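Lmo1499 protein (Listeria monocytogenes, PDB 4IIW) probably acts as a lytic endotransglycosylase of the MltG family, cutting nascent peptidoglycan strands at the cell membrane to end their elongation. Local coordinates at residues L139-D144 against V188-I193; P145-S150 against H170-Y175; Y117-I122 against G174-A179. All blocks are in the same frame, centred on the assembly; numbering follows the deposited sequence.

Contact 1: L139-D144 against V188-I193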
loop_
_atom_site.group_PDB
_atom_site.type_symbol
_atom_site.label_atom_id
_atom_site.label_comp_id
_atom_site.label_asym_id
_atom_site.label_seq_id
_atom_site.Cartn_x
_atom_site.Cartn_y
_atom_site.Cartn_z
ATOM N N LEU B 139 -38.987 23.134 11.960
ATOM C CA LEU B 139 -39.396 24.408 11.354
ATOM C C LEU B 139 -40.906 24.429 11.147
ATOM O O LEU B 139 -41.560 25.444 11.384
ATOM C CB LEU B 139 -38.680 24.672 10.025
ATOM C CG LEU B 139 -37.234 25.179 10.092
ATOM C CD1 LEU B 139 -36.740 25.408 8.684
ATOM C CD2 LEU B 139 -37.086 26.474 10.927
ATOM N N LYS B 140 -41.461 23.314 10.694
ATOM C CA LYS B 140 -42.899 23.235 10.505
ATOM C C LYS B 140 -43.647 23.428 11.836
ATOM O O LYS B 140 -44.637 24.139 11.885
ATOM C CB LYS B 140 -43.297 21.902 9.889
ATOM C CG LYS B 140 -44.786 21.816 9.619
ATOM C CD LYS B 140 -45.170 20.540 8.871
ATOM C CE LYS B 140 -46.657 20.562 8.532
ATOM N NZ LYS B 140 -47.099 19.339 7.837
ATOM N N THR B 141 -43.173 22.790 12.899
ATOM C CA THR B 141 -43.829 22.915 14.184
ATOM C C THR B 141 -43.828 24.377 14.609
ATOM O O THR B 141 -44.835 24.910 15.047
ATOM C CB THR B 141 -43.146 22.062 15.291
ATOM O OG1 THR B 141 -43.265 20.664 14.995
ATOM C CG2 THR B 141 -43.800 22.320 16.622
HETATM N N MSE B 142 -42.678 25.019 14.473
HETATM C CA MSE B 142 -42.544 26.418 14.832
HETATM C C MSE B 142 -43.638 27.263 14.215
HETATM O O MSE B 142 -44.244 28.073 14.902
HETATM C CB MSE B 142 -41.152 26.959 14.424
HETATM C CG MSE B 142 -40.030 26.537 15.377
HETATM SE SE MSE B 142 -38.207 26.789 14.741
HETATM C CE MSE B 142 -37.270 26.434 16.418
ATOM N N ASP B 143 -43.883 27.060 12.922
ATOM C CA ASP B 143 -44.871 27.847 12.165
ATOM C C ASP B 143 -46.246 27.184 12.053
ATOM O O ASP B 143 -47.123 27.708 11.367
ATOM C CB ASP B 143 -44.330 28.192 10.747
ATOM C CG ASP B 143 -43.182 29.251 10.764
ATOM O OD1 ASP B 143 -42.528 29.450 11.817
ATOM O OD2 ASP B 143 -42.934 29.882 9.711
ATOM N N ASP B 144 -46.452 26.053 12.723
ATOM C CA ASP B 144 -47.751 25.362 12.649
ATOM C C ASP B 144 -48.886 26.208 13.286
ATOM O O ASP B 144 -48.838 26.539 14.470
ATOM C CB ASP B 144 -47.667 23.992 13.327
ATOM C CG ASP B 144 -48.976 23.223 13.260
ATOM O OD1 ASP B 144 -49.392 22.830 12.151
ATOM O OD2 ASP B 144 -49.583 22.983 14.330
ATOM N N VAL B 188 -37.878 13.605 23.402
ATOM C CA VAL B 188 -38.472 14.893 23.550
ATOM C C VAL B 188 -38.900 15.463 22.196
ATOM O O VAL B 188 -38.120 15.483 21.248
ATOM C CB VAL B 188 -37.514 15.791 24.339
ATOM C CG1 VAL B 188 -37.817 17.197 24.146
ATOM C CG2 VAL B 188 -37.576 15.406 25.797
ATOM N N SER B 189 -40.155 15.914 22.120
ATOM C CA SER B 189 -40.712 16.463 20.888
ATOM C C SER B 189 -40.324 17.893 20.717
ATOM O O SER B 189 -40.037 18.587 21.680
ATOM C CB SER B 189 -42.235 16.408 20.875
ATOM O OG SER B 189 -42.794 17.390 21.747
ATOM N N ALA B 190 -40.353 18.336 19.473
ATOM C CA ALA B 190 -40.047 19.702 19.140
ATOM C C ALA B 190 -41.006 20.656 19.883
ATOM O O ALA B 190 -40.592 21.733 20.344
ATOM C CB ALA B 190 -40.129 19.912 17.618
ATOM N N GLU B 191 -42.272 20.244 20.014
ATOM C CA GLU B 191 -43.271 21.058 20.709
ATOM C C GLU B 191 -42.894 21.277 22.169
ATOM O O GLU B 191 -43.010 22.406 22.673
ATOM C CB GLU B 191 -44.671 20.461 20.612
ATOM C CG GLU B 191 -45.298 20.457 19.209
ATOM C CD GLU B 191 -44.740 19.368 18.282
ATOM O OE1 GLU B 191 -44.042 18.449 18.772
ATOM O OE2 GLU B 191 -45.030 19.417 17.061
ATOM N N GLN B 192 -42.449 20.225 22.858
ATOM C CA GLN B 192 -42.060 20.366 24.268
ATOM C C GLN B 192 -40.928 21.350 24.409
ATOM O O GLN B 192 -40.950 22.206 25.282
ATOM C CB GLN B 192 -41.627 19.025 24.893
ATOM C CG GLN B 192 -41.117 19.194 26.330
ATOM C CD GLN B 192 -40.789 17.895 27.099
ATOM O OE1 GLN B 192 -40.264 17.984 28.214
ATOM N NE2 GLN B 192 -41.076 16.705 26.518
ATOM N N ILE B 193 -39.931 21.214 23.538
ATOM C CA ILE B 193 -38.751 22.057 23.580
ATOM C C ILE B 193 -39.083 23.517 23.314
ATOM O O ILE B 193 -38.704 24.419 24.088
ATOM C CB ILE B 193 -37.735 21.591 22.550
ATOM C CG1 ILE B 193 -37.256 20.175 22.905
ATOM C CG2 ILE B 193 -36.559 22.566 22.480
ATOM C CD1 ILE B 193 -36.324 19.537 21.874
HETATM O O HOH W 1 -47.023 21.027 15.636
#

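Contact 2: P145-S150 against H170-Y175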
loop_
_atom_site.group_PDB
_atom_site.type_symbol
_atom_site.label_atom_id
_atom_site.label_comp_id
_atom_site.label_asym_id
_atom_site.label_seq_id
_atom_site.Cartn_x
_atom_site.Cartn_y
_atom_site.Cartn_z
ATOM N N PRO B 145 -49.904 26.569 12.495
ATOM C CA PRO B 145 -51.013 27.366 13.026
ATOM C C PRO B 145 -51.559 26.858 14.364
ATOM O O PRO B 145 -51.771 27.666 15.276
ATOM C CB PRO B 145 -52.077 27.263 11.922
ATOM C CG PRO B 145 -51.317 27.086 10.685
ATOM C CD PRO B 145 -50.061 26.309 11.053
ATOM N N GLU B 146 -51.790 25.545 14.485
ATOM C CA GLU B 146 -52.293 24.976 15.747
ATOM C C GLU B 146 -51.253 25.078 16.875
ATOM O O GLU B 146 -51.604 25.316 18.027
ATOM C CB GLU B 146 -52.738 23.518 15.611
ATOM C CG GLU B 146 -54.039 23.274 14.832
ATOM C CD GLU B 146 -53.865 23.316 13.330
ATOM O OE1 GLU B 146 -52.786 22.900 12.825
ATOM O OE2 GLU B 146 -54.828 23.742 12.644
ATOM N N PHE B 147 -49.978 24.884 16.571
ATOM C CA PHE B 147 -48.996 25.017 17.624
ATOM C C PHE B 147 -48.941 26.466 18.097
ATOM O O PHE B 147 -48.895 26.721 19.301
ATOM C CB PHE B 147 -47.601 24.546 17.221
ATOM C CG PHE B 147 -46.599 24.691 18.333
ATOM C CD1 PHE B 147 -46.655 23.861 19.440
ATOM C CD2 PHE B 147 -45.651 25.694 18.310
ATOM C CE1 PHE B 147 -45.757 24.012 20.512
ATOM C CE2 PHE B 147 -44.752 25.855 19.376
ATOM C CZ PHE B 147 -44.811 25.006 20.475
ATOM N N VAL B 148 -48.970 27.409 17.152
ATOM C CA VAL B 148 -48.901 28.828 17.485
ATOM C C VAL B 148 -50.140 29.242 18.282
ATOM O O VAL B 148 -50.039 29.978 19.267
ATOM C CB VAL B 148 -48.723 29.699 16.222
ATOM C CG1 VAL B 148 -48.762 31.176 16.569
ATOM C CG2 VAL B 148 -47.399 29.350 15.510
ATOM N N ALA B 149 -51.310 28.757 17.885
ATOM C CA ALA B 149 -52.521 29.090 18.640
ATOM C C ALA B 149 -52.419 28.586 20.096
ATOM O O ALA B 149 -52.891 29.261 21.003
ATOM C CB ALA B 149 -53.758 28.527 17.965
ATOM N N SER B 150 -51.792 27.420 20.306
ATOM C CA SER B 150 -51.656 26.842 21.656
ATOM C C SER B 150 -50.748 27.692 22.528
ATOM O O SER B 150 -50.948 27.752 23.734
ATOM C CB SER B 150 -51.173 25.377 21.639
ATOM O OG SER B 150 -49.815 25.241 21.255
ATOM N N HIS B 170 -42.306 34.441 10.257
ATOM C CA HIS B 170 -42.416 33.327 11.203
ATOM C C HIS B 170 -42.977 33.814 12.538
ATOM O O HIS B 170 -42.281 34.416 13.331
ATOM C CB HIS B 170 -41.050 32.668 11.400
ATOM C CG HIS B 170 -40.376 32.282 10.119
ATOM N ND1 HIS B 170 -40.906 31.346 9.254
ATOM C CD2 HIS B 170 -39.206 32.684 9.570
ATOM C CE1 HIS B 170 -40.101 31.204 8.218
ATOM N NE2 HIS B 170 -39.059 32.000 8.386
ATOM N N PRO B 171 -44.239 33.516 12.802
ATOM C CA PRO B 171 -44.926 34.027 13.981
ATOM C C PRO B 171 -44.134 34.105 15.299
ATOM O O PRO B 171 -44.214 35.119 15.976
ATOM C CB PRO B 171 -46.104 33.076 14.115
ATOM C CG PRO B 171 -46.394 32.689 12.715
ATOM C CD PRO B 171 -45.074 32.551 12.067
ATOM N N LEU B 172 -43.373 33.066 15.645
ATOM C CA LEU B 172 -42.655 33.034 16.931
ATOM C C LEU B 172 -41.234 33.585 16.865
ATOM O O LEU B 172 -40.462 33.482 17.833
ATOM C CB LEU B 172 -42.666 31.610 17.514
ATOM C CG LEU B 172 -44.071 31.040 17.792
ATOM C CD1 LEU B 172 -44.003 29.569 18.166
ATOM C CD2 LEU B 172 -44.783 31.803 18.894
ATOM N N GLU B 173 -40.872 34.190 15.745
ATOM C CA GLU B 173 -39.536 34.763 15.630
ATOM C C GLU B 173 -39.391 35.737 16.785
ATOM O O GLU B 173 -40.229 36.601 16.972
ATOM C CB GLU B 173 -39.358 35.475 14.287
ATOM C CG GLU B 173 -37.927 35.843 13.988
ATOM C CD GLU B 173 -37.068 34.640 13.597
ATOM O OE1 GLU B 173 -37.265 34.078 12.491
ATOM O OE2 GLU B 173 -36.166 34.279 14.380
ATOM N N GLY B 174 -38.368 35.550 17.595
ATOM C CA GLY B 174 -38.094 36.424 18.743
ATOM C C GLY B 174 -38.675 35.980 20.074
ATOM O O GLY B 174 -38.307 36.509 21.126
ATOM N N TYR B 175 -39.568 34.995 20.042
ATOM C CA TYR B 175 -40.245 34.524 21.259
ATOM C C TYR B 175 -39.620 33.305 21.956
ATOM O O TYR B 175 -40.096 32.869 22.987
ATOM C CB TYR B 175 -41.713 34.284 20.955
ATOM C CG TYR B 175 -42.482 35.552 20.723
ATOM C CD1 TYR B 175 -42.511 36.165 19.471
ATOM C CD2 TYR B 175 -43.194 36.142 21.751
ATOM C CE1 TYR B 175 -43.239 37.339 19.263
ATOM C CE2 TYR B 175 -43.921 37.316 21.550
ATOM C CZ TYR B 175 -43.948 37.906 20.309
ATOM O OH TYR B 175 -44.684 39.071 20.142
#

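Contact 3: Y117-I122 against G174-A179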
loop_
_atom_site.group_PDB
_atom_site.type_symbol
_atom_site.label_atom_id
_atom_site.label_comp_id
_atom_site.label_asym_id
_atom_site.label_seq_id
_atom_site.Cartn_x
_atom_site.Cartn_y
_atom_site.Cartn_z
ATOM N N TYR B 117 -30.061 34.952 17.727
ATOM C CA TYR B 117 -30.413 33.804 16.919
ATOM C C TYR B 117 -31.834 33.869 16.382
ATOM O O TYR B 117 -32.755 34.306 17.070
ATOM C CB TYR B 117 -30.238 32.505 17.720
ATOM C CG TYR B 117 -28.928 31.807 17.495
ATOM C CD1 TYR B 117 -27.744 32.527 17.444
ATOM C CD2 TYR B 117 -28.861 30.412 17.391
ATOM C CE1 TYR B 117 -26.520 31.891 17.242
ATOM C CE2 TYR B 117 -27.627 29.757 17.193
ATOM C CZ TYR B 117 -26.463 30.514 17.118
ATOM O OH TYR B 117 -25.230 29.935 16.922
ATOM N N THR B 118 -31.982 33.403 15.144
ATOM C CA THR B 118 -33.263 33.315 14.458
ATOM C C THR B 118 -33.830 31.933 14.689
ATOM O O THR B 118 -33.126 31.037 15.154
ATOM C CB THR B 118 -33.064 33.444 12.963
ATOM O OG1 THR B 118 -32.327 32.300 12.475
ATOM C CG2 THR B 118 -32.296 34.724 12.640
ATOM N N LEU B 119 -35.088 31.727 14.332
ATOM C CA LEU B 119 -35.702 30.399 14.515
ATOM C C LEU B 119 -34.951 29.328 13.704
ATOM O O LEU B 119 -34.854 28.187 14.125
ATOM C CB LEU B 119 -37.186 30.396 14.118
ATOM C CG LEU B 119 -38.165 31.338 14.831
ATOM C CD1 LEU B 119 -39.568 31.134 14.244
ATOM C CD2 LEU B 119 -38.185 31.134 16.338
ATOM N N ASP B 120 -34.400 29.696 12.555
ATOM C CA ASP B 120 -33.688 28.704 11.732
ATOM C C ASP B 120 -32.469 28.147 12.493
ATOM O O ASP B 120 -32.229 26.941 12.510
ATOM C CB ASP B 120 -33.241 29.293 10.386
ATOM C CG ASP B 120 -33.187 28.244 9.289
ATOM O OD1 ASP B 120 -34.280 27.888 8.780
ATOM O OD2 ASP B 120 -32.075 27.797 8.910
ATOM N N GLN B 121 -31.729 29.051 13.130
ATOM C CA GLN B 121 -30.525 28.695 13.886
ATOM C C GLN B 121 -30.876 27.914 15.149
ATOM O O GLN B 121 -30.144 27.001 15.551
ATOM C CB GLN B 121 -29.717 29.956 14.221
ATOM C CG GLN B 121 -29.185 30.681 12.991
ATOM C CD GLN B 121 -28.590 32.057 13.285
ATOM O OE1 GLN B 121 -29.143 32.844 14.042
ATOM N NE2 GLN B 121 -27.481 32.363 12.630
ATOM N N ILE B 122 -32.002 28.269 15.766
ATOM C CA ILE B 122 -32.469 27.562 16.944
ATOM C C ILE B 122 -32.804 26.150 16.501
ATOM O O ILE B 122 -32.537 25.189 17.217
ATOM C CB ILE B 122 -33.693 28.258 17.591
ATOM C CG1 ILE B 122 -33.280 29.631 18.141
ATOM C CG2 ILE B 122 -34.285 27.412 18.749
ATOM C CD1 ILE B 122 -34.451 30.496 18.643
ATOM N N GLY B 174 -38.368 35.550 17.595
ATOM C CA GLY B 174 -38.094 36.424 18.743
ATOM C C GLY B 174 -38.675 35.980 20.074
ATOM O O GLY B 174 -38.307 36.509 21.126
ATOM N N TYR B 175 -39.568 34.995 20.042
ATOM C CA TYR B 175 -40.245 34.524 21.259
ATOM C C TYR B 175 -39.620 33.305 21.956
ATOM O O TYR B 175 -40.096 32.869 22.987
ATOM C CB TYR B 175 -41.713 34.284 20.955
ATOM C CG TYR B 175 -42.482 35.552 20.723
ATOM C CD1 TYR B 175 -42.511 36.165 19.471
ATOM C CD2 TYR B 175 -43.194 36.142 21.751
ATOM C CE1 TYR B 175 -43.239 37.339 19.263
ATOM C CE2 TYR B 175 -43.921 37.316 21.550
ATOM C CZ TYR B 175 -43.948 37.906 20.309
ATOM O OH TYR B 175 -44.684 39.071 20.142
ATOM N N LEU B 176 -38.541 32.775 21.400
ATOM C CA LEU B 176 -37.807 31.662 22.023
ATOM C C LEU B 176 -36.579 32.258 22.731
ATOM O O LEU B 176 -35.605 32.642 22.096
ATOM C CB LEU B 176 -37.420 30.632 20.965
ATOM C CG LEU B 176 -38.588 29.795 20.417
ATOM C CD1 LEU B 176 -39.750 30.629 19.982
ATOM C CD2 LEU B 176 -38.094 28.914 19.282
ATOM N N TYR B 177 -36.640 32.322 24.057
ATOM C CA TYR B 177 -35.614 32.987 24.869
ATOM C C TYR B 177 -34.240 32.329 24.804
ATOM O O TYR B 177 -34.138 31.098 24.751
ATOM C CB TYR B 177 -36.096 33.030 26.334
ATOM C CG TYR B 177 -35.371 34.016 27.226
ATOM C CD1 TYR B 177 -35.657 35.384 27.162
ATOM C CD2 TYR B 177 -34.417 33.589 28.161
ATOM C CE1 TYR B 177 -34.991 36.308 27.977
ATOM C CE2 TYR B 177 -33.752 34.519 28.996
ATOM C CZ TYR B 177 -34.049 35.867 28.891
ATOM O OH TYR B 177 -33.402 36.780 29.686
ATOM N N PRO B 178 -33.172 33.149 24.802
ATOM C CA PRO B 178 -31.836 32.602 24.832
ATOM C C PRO B 178 -31.435 32.210 26.263
ATOM O O PRO B 178 -31.425 33.040 27.150
ATOM C CB PRO B 178 -30.966 33.740 24.297
ATOM C CG PRO B 178 -31.707 34.965 24.551
ATOM C CD PRO B 178 -33.158 34.620 24.695
ATOM N N ALA B 179 -31.124 30.937 26.455
ATOM C CA ALA B 179 -30.734 30.377 27.738
ATOM C C ALA B 179 -30.260 28.947 27.489
ATOM O O ALA B 179 -30.154 28.509 26.340
ATOM C CB ALA B 179 -31.914 30.388 28.713
#

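Contact 1: L139-D144 against V188-I193
Thr141 and Glu191 meet where two helices face each other, and one carboxylate oxygen carries nearly all of the polar contact. Thr141 OG1 lies 3.0 Å from Glu191 OE2, a hydrogen bond whose proton has a rival acceptor, the carbonyl O of Asp137 one helical turn earlier. A water also donates to Glu191 OE2, its oxygen 2.9 Å away, and reaches weakly on to Asp144 OD2. It lies between two acids whose like charges, 6.4 Å apart from Asp144 OD2 to Glu191 OE2, it may partly screen.

The apolar share comes from the other branch of the threonine. With CG2 anti to the backbone N, Thr141 lays this methyl against the bent glutamate, Thr141 CG2 being 3.5 Å from Glu191 CG, and the two side chains cross at about a right angle. Ala190 CB adds a marginal touch at 4.2 Å from Thr141 OG1.

Capping shapes the glutamate's helix: Ser189, its N-cap, accepts from the backbone of Gln192, with Ser189 OG 3.1 Å from Gln192 N.

The contact joins the last turn of helix 135-143 to the first turn of helix 190-204. Phe147 of helix 145-154 packs on both Thr141 and Glu191, while selenomethionine Met142 reaches helix 119-129.

Contact 2: P145-S150 against H170-Y175
Phe147 and Val148, consecutive residues of helix 145-154, pack against Pro171 and Leu172, consecutive residues of a loop, in a wholly apolar contact. Spacing is much the same throughout, and what separates its two parts is burial. The buried part is made by Phe147, Val148 and Leu172. Here the CD1 methyl of the leucine lies at the edge of the aromatic ring, near the ring plane, with Leu172 CD1 4.0 Å from Phe147 CE2. A first torsion that sets CG anti to the backbone N (chi1 180°) brings the CE2 edge of Phe147 to this methyl, and the two side chains cross at about a right angle. A second neighbour of the same methyl is Val148, whose CG2 is 4.3 Å from Leu172 CD1, so that the leucine tip borders both the aromatic edge and the valine.

The more open side lies at Pro171, which is partly exposed. Val148 presents both of its methyls to a single ring carbon there: Val148 CG1 is 4.1 Å from Pro171 CB, and CG2 is only slightly farther. Behind the contact, Phe147 also rests on Ile194 and Thr195 of helix 190-204, and Val148 on Leu164.

The loop owes its shape to two overlapping turns. A type I beta turn runs from His170 to Glu173, closed by Glu173 N at 2.8 Å from His170 O, and a type II turn follows from Leu172 to Tyr175, with Gly174 at its third position in the left-handed conformation familiar for glycine there. The arrangement is a compact double turn packed through its apolar residues on a helix of the YceG-like fold, away from the predicted catalytic glutamate.

Contact 3: Y117-I122 against G174-A179
Leu176 reaches from an extended loop into the angle between Leu119 and Ile122, residues one turn apart on helix 119-129. Leucine meets leucine methyl to methyl, with Leu119 CD2 3.7 Å from Leu176 CD2, and the two side chains cross at about a right angle. Leu119 CD2 also borders the other branch, at 4.0 Å from Leu176 CD1, and so sits over the fork of the loop leucine. Ile122 comes in more slantwise and lower on the side chain: its CD1 is 3.8 Å from Leu176 CB. The same isoleucine's first torsion (chi1 -66°) leaves CG2 anti to the backbone N, with Ile122 CG2 4.1 Å from Leu176 CD2. All three residues are buried, and Met142 of helix 135-143 packs on each of them.

Asn299 bonds the backbone of both Tyr117 and Leu176. The helix start is set by a capping box: Thr118 N donates to the side chain of Gln121, with Thr118 N 3.1 Å from Gln121 OE1, while the return bond from Gln121 N to the Thr118 hydroxyl is weak. The result is a capped helical N terminus whose first turn supplies an apolar seat for a loop leucine.

Along the chain, helix 119-129 comes first, then helices 135-143 and 145-154, the double-turn loop and finally helix 190-204. Contact 3 closes the loop from 117-122 to 174-179, and contact 1 that from 139-144 to 188-193; their segments alternate, so the two loops cross. Contact 2 closes the shorter loop from 145-150 to 170-175, enclosed in the span of contact 1 and ending on the same stretch as contact 3. Probable hydrogen bonds join Asp143 to His170 and Glu173 to the backbone N of Leu119. Contacts 2 and 3 fasten the 170-179 loop to helices 145-154 and 119-129, while contact 1 joins helices 135-143 and 190-204.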